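Local coordinates for protein tyrosine--tRNA ligase (Pyrococcus horikoshii, PDB 2CYC) that binds L-tyrosine and, as a class I tyrosyl-tRNA synthetase, probably activates it with ATP and transfers it to the acceptor end of tRNA(Tyr), at residues S149-G154 and Q190-V195; A277-R282 and L334-L339; I46-G51 and S259-H264; I135-N140 and Q202-H207. All blocks are in the same frame, centred on the assembly; numbering follows the deposited sequence.

Interaction 1 (S149-G154 and Q190-V195). With TYR (tyrosine), chain C.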
loop_
_atom_site.group_PDB
_atom_site.type_symbol
_atom_site.label_atom_id
_atom_site.label_comp_id
_atom_site.label_asym_id
_atom_site.label_seq_id
_atom_site.Cartn_x
_atom_site.Cartn_y
_atom_site.Cartn_z
ATOM N N SER A 149 0.066 14.282 0.319
ATOM C CA SER A 149 1.422 14.170 0.858
ATOM C C SER A 149 2.440 13.722 -0.188
ATOM O O SER A 149 3.620 13.542 0.108
ATOM C CB SER A 149 1.422 13.189 2.030
ATOM O OG SER A 149 1.375 11.849 1.559
ATOM N N ILE A 150 1.962 13.562 -1.415
ATOM C CA ILE A 150 2.764 13.115 -2.546
ATOM C C ILE A 150 3.941 14.051 -2.884
ATOM O O ILE A 150 4.927 13.641 -3.506
ATOM C CB ILE A 150 1.834 12.931 -3.778
ATOM C CG1 ILE A 150 2.169 11.620 -4.472
ATOM C CG2 ILE A 150 1.935 14.116 -4.721
ATOM C CD1 ILE A 150 1.870 10.407 -3.610
ATOM N N THR A 151 3.838 15.305 -2.463
ATOM C CA THR A 151 4.892 16.277 -2.722
ATOM C C THR A 151 6.215 15.936 -2.018
ATOM O O THR A 151 7.274 16.404 -2.442
ATOM C CB THR A 151 4.447 17.711 -2.299
ATOM O OG1 THR A 151 4.177 17.739 -0.892
ATOM C CG2 THR A 151 3.182 18.127 -3.062
ATOM N N ILE A 152 6.168 15.124 -0.956
ATOM C CA ILE A 152 7.399 14.780 -0.253
ATOM C C ILE A 152 8.359 14.017 -1.163
ATOM O O ILE A 152 9.560 13.941 -0.878
ATOM C CB ILE A 152 7.153 13.940 1.051
ATOM C CG1 ILE A 152 6.561 12.570 0.713
ATOM C CG2 ILE A 152 6.244 14.713 2.011
ATOM C CD1 ILE A 152 6.306 11.693 1.949
ATOM N N MET A 153 7.847 13.452 -2.255
ATOM C CA MET A 153 8.725 12.723 -3.160
ATOM C C MET A 153 9.002 13.516 -4.426
ATOM O O MET A 153 9.455 12.971 -5.438
ATOM C CB MET A 153 8.171 11.326 -3.475
ATOM C CG MET A 153 6.968 11.238 -4.378
ATOM S SD MET A 153 6.302 9.519 -4.315
ATOM C CE MET A 153 5.185 9.737 -3.108
ATOM N N GLY A 154 8.741 14.819 -4.338
ATOM C CA GLY A 154 8.983 15.721 -5.446
ATOM C C GLY A 154 7.996 15.617 -6.588
ATOM O O GLY A 154 8.322 15.974 -7.715
ATOM N N GLN A 190 9.723 17.578 3.665
ATOM C CA GLN A 190 9.230 16.277 4.088
ATOM C C GLN A 190 8.271 16.409 5.267
ATOM O O GLN A 190 7.752 15.407 5.744
ATOM C CB GLN A 190 10.394 15.389 4.534
ATOM C CG GLN A 190 11.473 15.197 3.489
ATOM C CD GLN A 190 10.918 14.595 2.234
ATOM O OE1 GLN A 190 10.374 13.485 2.251
ATOM N NE2 GLN A 190 11.043 15.319 1.130
ATOM N N ARG A 191 8.029 17.636 5.730
ATOM C CA ARG A 191 7.195 17.853 6.918
ATOM C C ARG A 191 5.812 17.226 6.916
ATOM O O ARG A 191 5.301 16.843 7.971
ATOM C CB ARG A 191 7.088 19.357 7.242
ATOM C CG ARG A 191 6.146 20.157 6.339
ATOM C CD ARG A 191 6.220 21.637 6.697
ATOM N NE ARG A 191 5.852 21.877 8.090
ATOM C CZ ARG A 191 4.599 21.924 8.531
ATOM N NH1 ARG A 191 4.356 22.140 9.817
ATOM N NH2 ARG A 191 3.587 21.767 7.681
ATOM N N LYS A 192 5.197 17.107 5.746
ATOM C CA LYS A 192 3.870 16.508 5.688
ATOM C C LYS A 192 3.848 15.096 6.252
ATOM O O LYS A 192 2.910 14.719 6.957
ATOM C CB LYS A 192 3.352 16.487 4.252
ATOM C CG LYS A 192 2.860 17.839 3.759
ATOM C CD LYS A 192 2.468 17.745 2.296
ATOM C CE LYS A 192 2.019 19.092 1.756
ATOM N NZ LYS A 192 1.648 18.955 0.319
ATOM N N ALA A 193 4.882 14.316 5.944
ATOM C CA ALA A 193 4.949 12.938 6.425
ATOM C C ALA A 193 5.066 12.905 7.940
ATOM O O ALA A 193 4.538 12.009 8.606
ATOM C CB ALA A 193 6.142 12.213 5.792
ATOM N N HIS A 194 5.775 13.884 8.487
ATOM C CA HIS A 194 5.971 13.951 9.925
ATOM C C HIS A 194 4.704 14.432 10.641
ATOM O O HIS A 194 4.419 13.998 11.758
ATOM C CB HIS A 194 7.197 14.829 10.219
ATOM C CG HIS A 194 8.488 14.207 9.769
ATOM N ND1 HIS A 194 9.691 14.884 9.764
ATOM C CD2 HIS A 194 8.768 12.948 9.346
ATOM C CE1 HIS A 194 10.652 14.070 9.361
ATOM N NE2 HIS A 194 10.118 12.889 9.102
ATOM N N VAL A 195 3.931 15.308 9.998
ATOM C CA VAL A 195 2.687 15.774 10.606
ATOM C C VAL A 195 1.725 14.571 10.719
ATOM O O VAL A 195 1.003 14.429 11.700
ATOM C CB VAL A 195 2.029 16.902 9.762
ATOM C CG1 VAL A 195 0.667 17.289 10.358
ATOM C CG2 VAL A 195 2.945 18.115 9.725
HETATM N N TYR C . 11.102 11.186 0.960
HETATM C CA TYR C . 12.543 11.454 1.254
HETATM C C TYR C . 13.162 12.311 0.152
HETATM O O TYR C . 12.491 12.520 -0.882
HETATM C CB TYR C . 13.311 10.129 1.380
HETATM C CG TYR C . 12.861 9.276 2.551
HETATM C CD1 TYR C . 12.966 9.743 3.861
HETATM C CD2 TYR C . 12.331 7.999 2.348
HETATM C CE1 TYR C . 12.546 8.956 4.948
HETATM C CE2 TYR C . 11.920 7.206 3.419
HETATM C CZ TYR C . 12.024 7.688 4.713
HETATM O OH TYR C . 11.600 6.899 5.769
HETATM O OXT TYR C . 14.311 12.759 0.333
#
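Gln190 and Ile152 meet at the amino-acid pocket, where one side-chain amide serves both the protein and the bound tyrosine. Gln190 NE2 donates to Ile152 O at 2.9 Å, on a lone pair and in the carbonyl plane (C=O...donor angle 130°), and that oxygen in turn lies almost in the plane of the Gln190 amide. The bend at chi2 (-58°) folds the end of Gln190 back toward the 3-10 turn 150-152. With the nitrogen so engaged, OE1 points to the ligand and accepts from the tyrosine N at 2.7 Å; Gln172 NE2 is a second donor to the same oxygen.

Apolar atoms pack closely beside this amide. Ile152 CB approaches Gln190 OE1 to 3.5 Å, its CG2 lies against Lys192 CB, and its CD1 meets Ala193 CB on the first turn of helix 191-200 at 3.9 Å. Gln172 and Tyr168 of helix 164-178 also lie against Ile152.

Toward solvent the contact becomes sparser and more polar. Lys192, extended beyond CG, runs out past Ser149, its CD 4.0 Å from Ser149 CA, and crosses Thr151 at about a right angle. There NZ donates to Thr151 OG1 at 3.1 Å, and it also bonds Arg148 O, at the end of helix 143-148.

With Ile152 O taking the N-H side and Gln172 NE2 the oxygen, the amide is probably fixed with OE1 toward the substrate's amino group, for which it is a suitable acceptor.

Interaction 2 (A277-R282 and L334-L339)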
loop_
_atom_site.group_PDB
_atom_site.type_symbol
_atom_site.label_atom_id
_atom_site.label_comp_id
_atom_site.label_asym_id
_atom_site.label_seq_id
_atom_site.Cartn_x
_atom_site.Cartn_y
_atom_site.Cartn_z
ATOM N N ALA A 277 26.629 32.279 -10.104
ATOM C CA ALA A 277 25.484 32.241 -9.190
ATOM C C ALA A 277 24.686 33.540 -9.188
ATOM O O ALA A 277 25.242 34.625 -9.402
ATOM C CB ALA A 277 25.959 31.941 -7.773
ATOM N N PHE A 278 23.382 33.431 -8.944
ATOM C CA PHE A 278 22.508 34.598 -8.885
ATOM C C PHE A 278 22.809 35.268 -7.544
ATOM O O PHE A 278 22.774 34.617 -6.495
ATOM C CB PHE A 278 21.042 34.155 -8.942
ATOM C CG PHE A 278 20.050 35.296 -8.946
ATOM C CD1 PHE A 278 19.904 36.110 -10.068
ATOM C CD2 PHE A 278 19.240 35.537 -7.841
ATOM C CE1 PHE A 278 18.958 37.138 -10.090
ATOM C CE2 PHE A 278 18.292 36.563 -7.852
ATOM C CZ PHE A 278 18.149 37.363 -8.979
ATOM N N CYS A 279 23.105 36.564 -7.580
ATOM C CA CYS A 279 23.437 37.316 -6.372
ATOM C C CYS A 279 23.415 38.810 -6.699
ATOM O O CYS A 279 24.469 39.454 -6.786
ATOM C CB CYS A 279 24.828 36.899 -5.891
ATOM S SG CYS A 279 25.422 37.684 -4.370
ATOM N N PRO A 280 22.209 39.375 -6.893
ATOM C CA PRO A 280 22.024 40.795 -7.217
ATOM C C PRO A 280 22.573 41.692 -6.133
ATOM O O PRO A 280 22.357 41.453 -4.945
ATOM C CB PRO A 280 20.506 40.941 -7.340
ATOM C CG PRO A 280 20.050 39.565 -7.688
ATOM C CD PRO A 280 20.911 38.687 -6.813
ATOM N N ALA A 281 23.278 42.737 -6.546
ATOM C CA ALA A 281 23.849 43.677 -5.596
ATOM C C ALA A 281 22.749 44.224 -4.684
ATOM O O ALA A 281 21.664 44.588 -5.151
ATOM C CB ALA A 281 24.540 44.825 -6.348
ATOM N N ARG A 282 23.043 44.266 -3.386
ATOM C CA ARG A 282 22.127 44.768 -2.356
ATOM C C ARG A 282 20.851 43.959 -2.137
ATOM O O ARG A 282 20.088 44.252 -1.217
ATOM C CB ARG A 282 21.744 46.225 -2.640
ATOM C CG ARG A 282 22.927 47.158 -2.771
ATOM C CD ARG A 282 22.498 48.610 -2.666
ATOM N NE ARG A 282 23.641 49.507 -2.791
ATOM C CZ ARG A 282 23.606 50.812 -2.537
ATOM N NH1 ARG A 282 22.477 51.385 -2.137
ATOM N NH2 ARG A 282 24.703 51.546 -2.691
ATOM N N LEU A 334 29.436 45.715 0.480
ATOM C CA LEU A 334 30.034 44.417 0.148
ATOM C C LEU A 334 29.446 44.039 -1.205
ATOM O O LEU A 334 28.244 43.796 -1.321
ATOM C CB LEU A 334 29.665 43.355 1.187
ATOM C CG LEU A 334 30.068 41.921 0.836
ATOM C CD1 LEU A 334 31.586 41.842 0.679
ATOM C CD2 LEU A 334 29.566 40.962 1.919
ATOM N N HIS A 335 30.288 43.988 -2.226
ATOM C CA HIS A 335 29.806 43.683 -3.570
ATOM C C HIS A 335 29.822 42.191 -3.920
ATOM O O HIS A 335 30.710 41.456 -3.507
ATOM C CB HIS A 335 30.632 44.483 -4.583
ATOM C CG HIS A 335 30.039 44.527 -5.955
ATOM N ND1 HIS A 335 30.086 43.456 -6.822
ATOM C CD2 HIS A 335 29.358 45.505 -6.600
ATOM C CE1 HIS A 335 29.458 43.771 -7.942
ATOM N NE2 HIS A 335 29.006 45.009 -7.832
ATOM N N PRO A 336 28.826 41.733 -4.693
ATOM C CA PRO A 336 28.730 40.329 -5.104
ATOM C C PRO A 336 30.041 39.760 -5.653
ATOM O O PRO A 336 30.348 38.594 -5.427
ATOM C CB PRO A 336 27.633 40.359 -6.154
ATOM C CG PRO A 336 26.711 41.397 -5.613
ATOM C CD PRO A 336 27.662 42.496 -5.178
ATOM N N LEU A 337 30.813 40.574 -6.376
ATOM C CA LEU A 337 32.083 40.096 -6.930
ATOM C C LEU A 337 32.995 39.547 -5.834
ATOM O O LEU A 337 33.568 38.466 -5.969
ATOM C CB LEU A 337 32.826 41.224 -7.664
ATOM C CG LEU A 337 32.306 41.687 -9.033
ATOM C CD1 LEU A 337 32.996 42.980 -9.408
ATOM C CD2 LEU A 337 32.568 40.617 -10.092
ATOM N N ASP A 338 33.129 40.296 -4.747
ATOM C CA ASP A 338 33.998 39.879 -3.653
ATOM C C ASP A 338 33.371 38.792 -2.782
ATOM O O ASP A 338 34.054 37.852 -2.381
ATOM C CB ASP A 338 34.386 41.101 -2.825
ATOM C CG ASP A 338 35.017 42.195 -3.683
ATOM O OD1 ASP A 338 35.995 41.890 -4.397
ATOM O OD2 ASP A 338 34.537 43.348 -3.654
ATOM N N LEU A 339 32.077 38.910 -2.501
ATOM C CA LEU A 339 31.387 37.902 -1.695
ATOM C C LEU A 339 31.456 36.530 -2.381
ATOM O O LEU A 339 31.814 35.529 -1.752
ATOM C CB LEU A 339 29.921 38.288 -1.478
ATOM C CG LEU A 339 29.088 37.253 -0.701
ATOM C CD1 LEU A 339 29.713 36.984 0.681
ATOM C CD2 LEU A 339 27.670 37.770 -0.559
HETATM O O HOH W 1 25.908 44.546 -2.162
#
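Pro336 presses its ring into the bend of chain at Cys279-Ala281, and nearly all of the contact is made through it. Its CG comes to 3.2 Å from Cys279 O and also lies over Ala281 CA, while Ala281 CB approaches Pro336 CD at 4.1 Å. From the other end of the ring, CB touches the sulfur of Cys279, with SG 3.9 Å away. That sulfur stands trans to its own backbone N (chi1 -178°), which brings it against the proline ring and toward Leu339 CD2, a more distant neighbour at 4.4 Å.

No direct hydrogen bond joins the two segments; a water does so instead, accepting from Arg282 N and donating to Leu334 O at 2.6 Å. One step further out, His335 sets the start of the helix. It is the N-cap residue, and its ND1 accepts from Leu337 N in the plane of the ring, at 3.0 Å and nearly straight (175°), while one face of the imidazole covers Pro336 CD.

Around this first turn, Phe329 of helix 322-330 touches Cys279, Pro336 and Leu339 alike. Helix 288-297 adds Val289 against Cys279 and Leu290 against Leu339, so the loop after helix 267-276 meets the start of helix 336-350 where helices 288-297 and 322-330 also converge.

Interaction 3 (I46-G51 and S259-H264)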
loop_
_atom_site.group_PDB
_atom_site.type_symbol
_atom_site.label_atom_id
_atom_site.label_comp_id
_atom_site.label_asym_id
_atom_site.label_seq_id
_atom_site.Cartn_x
_atom_site.Cartn_y
_atom_site.Cartn_z
ATOM N N ILE A 46 25.600 13.916 -4.278
ATOM C CA ILE A 46 25.192 14.590 -3.058
ATOM C C ILE A 46 25.532 16.081 -3.121
ATOM O O ILE A 46 26.709 16.451 -3.097
ATOM C CB ILE A 46 25.898 13.963 -1.835
ATOM C CG1 ILE A 46 25.436 12.509 -1.661
ATOM C CG2 ILE A 46 25.617 14.796 -0.578
ATOM C CD1 ILE A 46 26.314 11.703 -0.704
ATOM N N HIS A 47 24.509 16.931 -3.216
ATOM C CA HIS A 47 24.745 18.375 -3.260
ATOM C C HIS A 47 24.875 18.880 -1.825
ATOM O O HIS A 47 24.585 18.137 -0.891
ATOM C CB HIS A 47 23.617 19.094 -4.025
ATOM C CG HIS A 47 22.268 18.985 -3.387
ATOM N ND1 HIS A 47 21.923 19.685 -2.250
ATOM C CD2 HIS A 47 21.164 18.289 -3.750
ATOM C CE1 HIS A 47 20.665 19.428 -1.941
ATOM N NE2 HIS A 47 20.180 18.584 -2.836
ATOM N N LEU A 48 25.316 20.126 -1.643
ATOM C CA LEU A 48 25.548 20.671 -0.296
ATOM C C LEU A 48 24.368 20.642 0.668
ATOM O O LEU A 48 24.555 20.486 1.883
ATOM C CB LEU A 48 26.096 22.105 -0.382
ATOM C CG LEU A 48 27.322 22.294 -1.277
ATOM C CD1 LEU A 48 27.901 23.698 -1.083
ATOM C CD2 LEU A 48 28.357 21.240 -0.942
ATOM N N GLY A 49 23.160 20.815 0.144
ATOM C CA GLY A 49 21.995 20.780 1.010
ATOM C C GLY A 49 21.861 19.417 1.666
ATOM O O GLY A 49 21.658 19.306 2.874
ATOM N N THR A 50 22.000 18.369 0.865
ATOM C CA THR A 50 21.876 16.997 1.349
ATOM C C THR A 50 22.981 16.618 2.335
ATOM O O THR A 50 22.713 16.137 3.439
ATOM C CB THR A 50 21.906 16.020 0.166
ATOM O OG1 THR A 50 20.963 16.457 -0.815
ATOM C CG2 THR A 50 21.535 14.615 0.603
ATOM N N GLY A 51 24.227 16.842 1.937
ATOM C CA GLY A 51 25.329 16.487 2.805
ATOM C C GLY A 51 25.592 17.417 3.972
ATOM O O GLY A 51 25.594 16.975 5.129
ATOM N N SER A 259 23.925 24.415 -11.547
ATOM C CA SER A 259 23.455 25.363 -10.533
ATOM C C SER A 259 23.427 24.773 -9.127
ATOM O O SER A 259 22.829 25.339 -8.203
ATOM C CB SER A 259 22.062 25.874 -10.888
ATOM O OG SER A 259 22.130 26.767 -11.978
ATOM N N ALA A 260 24.074 23.628 -8.975
ATOM C CA ALA A 260 24.144 22.977 -7.684
ATOM C C ALA A 260 25.599 22.618 -7.447
ATOM O O ALA A 260 26.313 22.258 -8.376
ATOM C CB ALA A 260 23.288 21.723 -7.683
ATOM N N VAL A 261 26.052 22.741 -6.208
ATOM C CA VAL A 261 27.419 22.377 -5.904
ATOM C C VAL A 261 27.384 21.043 -5.164
ATOM O O VAL A 261 26.588 20.854 -4.240
ATOM C CB VAL A 261 28.106 23.450 -5.045
ATOM C CG1 VAL A 261 29.452 22.929 -4.535
ATOM C CG2 VAL A 261 28.314 24.724 -5.884
ATOM N N PHE A 262 28.234 20.118 -5.599
ATOM C CA PHE A 262 28.321 18.798 -4.994
ATOM C C PHE A 262 29.531 18.726 -4.067
ATOM O O PHE A 262 30.537 19.413 -4.277
ATOM C CB PHE A 262 28.378 17.740 -6.094
ATOM C CG PHE A 262 27.223 17.834 -7.061
ATOM C CD1 PHE A 262 27.428 18.208 -8.381
ATOM C CD2 PHE A 262 25.923 17.575 -6.636
ATOM C CE1 PHE A 262 26.351 18.322 -9.265
ATOM C CE2 PHE A 262 24.839 17.688 -7.515
ATOM C CZ PHE A 262 25.055 18.061 -8.827
ATOM N N ILE A 263 29.427 17.905 -3.031
ATOM C CA ILE A 263 30.490 17.809 -2.040
ATOM C C ILE A 263 31.873 17.517 -2.608
ATOM O O ILE A 263 32.872 17.955 -2.041
ATOM C CB ILE A 263 30.147 16.765 -0.941
ATOM C CG1 ILE A 263 29.912 15.388 -1.561
ATOM C CG2 ILE A 263 28.917 17.217 -0.164
ATOM C CD1 ILE A 263 29.647 14.317 -0.510
ATOM N N HIS A 264 31.934 16.797 -3.727
ATOM C CA HIS A 264 33.218 16.481 -4.334
ATOM C C HIS A 264 33.560 17.302 -5.582
ATOM O O HIS A 264 34.462 16.937 -6.336
ATOM C CB HIS A 264 33.287 14.983 -4.657
ATOM C CG HIS A 264 31.998 14.423 -5.167
ATOM N ND1 HIS A 264 31.438 14.819 -6.363
ATOM C CD2 HIS A 264 31.123 13.552 -4.611
ATOM C CE1 HIS A 264 30.271 14.221 -6.519
ATOM N NE2 HIS A 264 30.055 13.446 -5.468
#
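His47 and Leu48 begin the HLGT sequence that corresponds to the HIGH signature of class I synthetases, and their backbone is bridged to Val261-Ile263, a short way beyond the KMSKS motif. Two hydrogen bonds make the single bridge between His47 and Phe262. Ile263 N donates to Ile46 O at 3.1 Å, almost straight (166°), and Leu48 N donates to Val261 O at 3.0 Å. CA-H...O contacts flank them, the shorter from His47 CA to Val261 O at 3.2 Å.

The two nucleotide-site signatures of the class I fold come together here, for His47 also bonds Ser253 of KMSKS through NE2. Its ring is turned back over the helix start (chi1 64°), where ND1 accepts a weak N-cap bond from Gly49 N.

Leu48 forks over the bridge: CD1 meets Val261 CG1 at 3.9 Å and CD2 reaches Ile263 CG2 at 4.1 Å, with Trp292 of helix 288-297 against both Leu48 and Val261. An alanine here would keep the backbone bond but is likely to open a gap beside Val261 CG1 and Ile263 CG2. On the same face of the bridge, further along, Ile263 CD1 rests on Ile46 CB at 4.0 Å, and helix 87-108 backs Ile46 with Phe98 and Met102.

Interaction 4 (I135-N140 and Q202-H207)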
loop_
_atom_site.group_PDB
_atom_site.type_symbol
_atom_site.label_atom_id
_atom_site.label_comp_id
_atom_site.label_asym_id
_atom_site.label_seq_id
_atom_site.Cartn_x
_atom_site.Cartn_y
_atom_site.Cartn_z
ATOM N N ILE A 135 0.111 -1.130 7.002
ATOM C CA ILE A 135 -1.343 -1.290 6.950
ATOM C C ILE A 135 -2.007 -0.586 8.140
ATOM O O ILE A 135 -2.971 0.158 7.975
ATOM C CB ILE A 135 -1.766 -2.780 7.004
ATOM C CG1 ILE A 135 -1.235 -3.534 5.782
ATOM C CG2 ILE A 135 -3.290 -2.888 7.070
ATOM C CD1 ILE A 135 -1.715 -2.978 4.475
ATOM N N ASP A 136 -1.486 -0.842 9.337
ATOM C CA ASP A 136 -2.026 -0.256 10.561
ATOM C C ASP A 136 -2.112 1.265 10.450
ATOM O O ASP A 136 -3.119 1.879 10.813
ATOM C CB ASP A 136 -1.144 -0.649 11.749
ATOM C CG ASP A 136 -1.734 -0.225 13.082
ATOM O OD1 ASP A 136 -2.980 -0.207 13.206
ATOM O OD2 ASP A 136 -0.947 0.071 14.007
ATOM N N ILE A 137 -1.037 1.866 9.957
ATOM C CA ILE A 137 -0.986 3.301 9.763
ATOM C C ILE A 137 -1.996 3.715 8.683
ATOM O O ILE A 137 -2.749 4.679 8.851
ATOM C CB ILE A 137 0.428 3.721 9.319
ATOM C CG1 ILE A 137 1.395 3.597 10.499
ATOM C CG2 ILE A 137 0.407 5.136 8.742
ATOM C CD1 ILE A 137 2.878 3.511 10.071
ATOM N N SER A 138 -2.011 2.977 7.578
ATOM C CA SER A 138 -2.901 3.292 6.468
ATOM C C SER A 138 -4.376 3.280 6.840
ATOM O O SER A 138 -5.191 3.909 6.166
ATOM C CB SER A 138 -2.638 2.342 5.307
ATOM O OG SER A 138 -1.345 2.579 4.789
ATOM N N LYS A 139 -4.715 2.559 7.905
ATOM C CA LYS A 139 -6.093 2.507 8.384
ATOM C C LYS A 139 -6.477 3.833 9.044
ATOM O O LYS A 139 -7.660 4.132 9.189
ATOM C CB LYS A 139 -6.271 1.407 9.430
ATOM C CG LYS A 139 -6.438 0.008 8.901
ATOM C CD LYS A 139 -6.513 -0.961 10.073
ATOM C CE LYS A 139 -7.648 -1.949 9.923
ATOM N NZ LYS A 139 -8.980 -1.290 9.908
ATOM N N ASN A 140 -5.480 4.626 9.441
ATOM C CA ASN A 140 -5.746 5.900 10.117
ATOM C C ASN A 140 -5.487 7.130 9.272
ATOM O O ASN A 140 -5.422 8.235 9.800
ATOM C CB ASN A 140 -4.909 6.008 11.394
ATOM C CG ASN A 140 -5.232 4.916 12.388
ATOM O OD1 ASN A 140 -4.581 3.870 12.419
ATOM N ND2 ASN A 140 -6.255 5.143 13.197
ATOM N N GLN A 202 -0.213 7.760 18.535
ATOM C CA GLN A 202 -0.879 7.115 19.645
ATOM C C GLN A 202 -1.998 6.159 19.268
ATOM O O GLN A 202 -2.595 5.529 20.136
ATOM C CB GLN A 202 -1.370 8.187 20.615
ATOM C CG GLN A 202 -0.208 8.997 21.190
ATOM C CD GLN A 202 -0.642 10.040 22.204
ATOM O OE1 GLN A 202 0.022 10.238 23.217
ATOM N NE2 GLN A 202 -1.744 10.717 21.931
ATOM N N LYS A 203 -2.263 6.031 17.972
ATOM C CA LYS A 203 -3.304 5.122 17.502
ATOM C C LYS A 203 -2.723 3.797 17.011
ATOM O O LYS A 203 -3.467 2.851 16.753
ATOM C CB LYS A 203 -4.081 5.756 16.354
ATOM C CG LYS A 203 -4.623 7.136 16.664
ATOM C CD LYS A 203 -5.399 7.679 15.477
ATOM C CE LYS A 203 -5.859 9.105 15.726
ATOM N NZ LYS A 203 -6.686 9.596 14.595
ATOM N N LEU A 204 -1.399 3.741 16.868
ATOM C CA LEU A 204 -0.711 2.540 16.374
ATOM C C LEU A 204 -0.774 1.338 17.307
ATOM O O LEU A 204 -0.588 1.459 18.522
ATOM C CB LEU A 204 0.746 2.879 16.066
ATOM C CG LEU A 204 1.027 3.256 14.613
ATOM C CD1 LEU A 204 -0.057 4.155 14.050
ATOM C CD2 LEU A 204 2.377 3.902 14.531
ATOM N N ARG A 205 -1.015 0.169 16.727
ATOM C CA ARG A 205 -1.122 -1.047 17.517
ATOM C C ARG A 205 0.136 -1.905 17.552
ATOM O O ARG A 205 0.451 -2.490 18.580
ATOM C CB ARG A 205 -2.281 -1.915 17.016
ATOM C CG ARG A 205 -2.693 -2.972 18.027
ATOM C CD ARG A 205 -3.480 -4.112 17.393
ATOM N NE ARG A 205 -4.343 -4.784 18.362
ATOM C CZ ARG A 205 -5.432 -4.234 18.897
ATOM N NH1 ARG A 205 -5.793 -3.002 18.556
ATOM N NH2 ARG A 205 -6.165 -4.914 19.771
ATOM N N TYR A 206 0.863 -1.989 16.444
ATOM C CA TYR A 206 2.045 -2.846 16.418
ATOM C C TYR A 206 3.370 -2.156 16.679
ATOM O O TYR A 206 4.257 -2.732 17.320
ATOM C CB TYR A 206 2.091 -3.610 15.096
ATOM C CG TYR A 206 0.805 -4.359 14.842
ATOM C CD1 TYR A 206 -0.202 -3.801 14.064
ATOM C CD2 TYR A 206 0.570 -5.604 15.438
ATOM C CE1 TYR A 206 -1.417 -4.452 13.879
ATOM C CE2 TYR A 206 -0.649 -6.269 15.263
ATOM C CZ TYR A 206 -1.635 -5.685 14.483
ATOM O OH TYR A 206 -2.835 -6.329 14.304
ATOM N N HIS A 207 3.524 -0.932 16.190
ATOM C CA HIS A 207 4.770 -0.233 16.448
ATOM C C HIS A 207 4.661 1.155 17.063
ATOM O O HIS A 207 5.291 2.105 16.605
ATOM C CB HIS A 207 5.645 -0.206 15.192
ATOM C CG HIS A 207 6.196 -1.551 14.837
ATOM N ND1 HIS A 207 5.516 -2.446 14.040
ATOM C CD2 HIS A 207 7.311 -2.194 15.259
ATOM C CE1 HIS A 207 6.187 -3.585 13.986
ATOM N NE2 HIS A 207 7.280 -3.458 14.719
HETATM O O HOH W 2 1.632 -0.110 14.192
HETATM O O HOH W 3 -4.539 1.696 14.526
HETATM O O HOH W 4 -5.003 9.626 12.399
#
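Asp136 lies obliquely across the CD1 corner of Tyr206, its carboxylate turned 79° from the plane of the ring and OD2 3.9 Å from CD1. The same oxygen makes the direct hydrogen bond of the contact: Arg205 N donates to the syn lone pair of OD2 at 2.7 Å, nearly straight (168°). Asp136 CG is trans to the backbone N (chi1 -173°), which swings the carboxylate off helix 128-138 and in among the peptides of the facing turn. A water donates to OD2 at 2.6 Å and accepts from His207 N, tying a second peptide of the turn to the carboxylate, while another water sits between OD1 and Lys203 O. A leucine in place of Asp136 would probably leave Arg205 N without its acceptor and the water before His207 N without its anchor, letting the turn shift.

Beside this polar grip, Leu204 CD1 packs on Ile137 CG1 at 3.9 Å, the two side chains crossing at a slant, with Phe177 and Val173 of helix 164-178 behind them. At the outer margin Lys203 stretches past Asn140, and a water accepts from Lys203 NZ at 2.8 Å and donates to Asn140 O.

The same region also meets the second subunit: Tyr206 packs on its Leu87 and Ile135 on its Trp78. In sequence, helix 128-138 falls between strands 117-120 and 183-187, in the insertion that splits the Rossmann-type catalytic domain of class I synthetases and, in the tyrosyl enzymes, forms the subunit interface.

Interaction 1 is the contact that touches the substrate, and the others can be placed by their relation to it. Interaction 3 lies about 21 Å away, centre to centre, on the nucleotide side: its His47 side chain is about 9 Å from the bound tyrosine and about 8 Å from that of Lys254, predicted to bind ATP. Interaction 4 is about 18 Å from interaction 1 between centres, yet its Ile137 side chain comes within about 10 Å of the ligand, behind helix 164-178. Interaction 2 lies beyond interaction 3, their nearest atoms about 7 Å apart, and about 51 Å between centres from interaction 4, on the opposite side of the chain's centre.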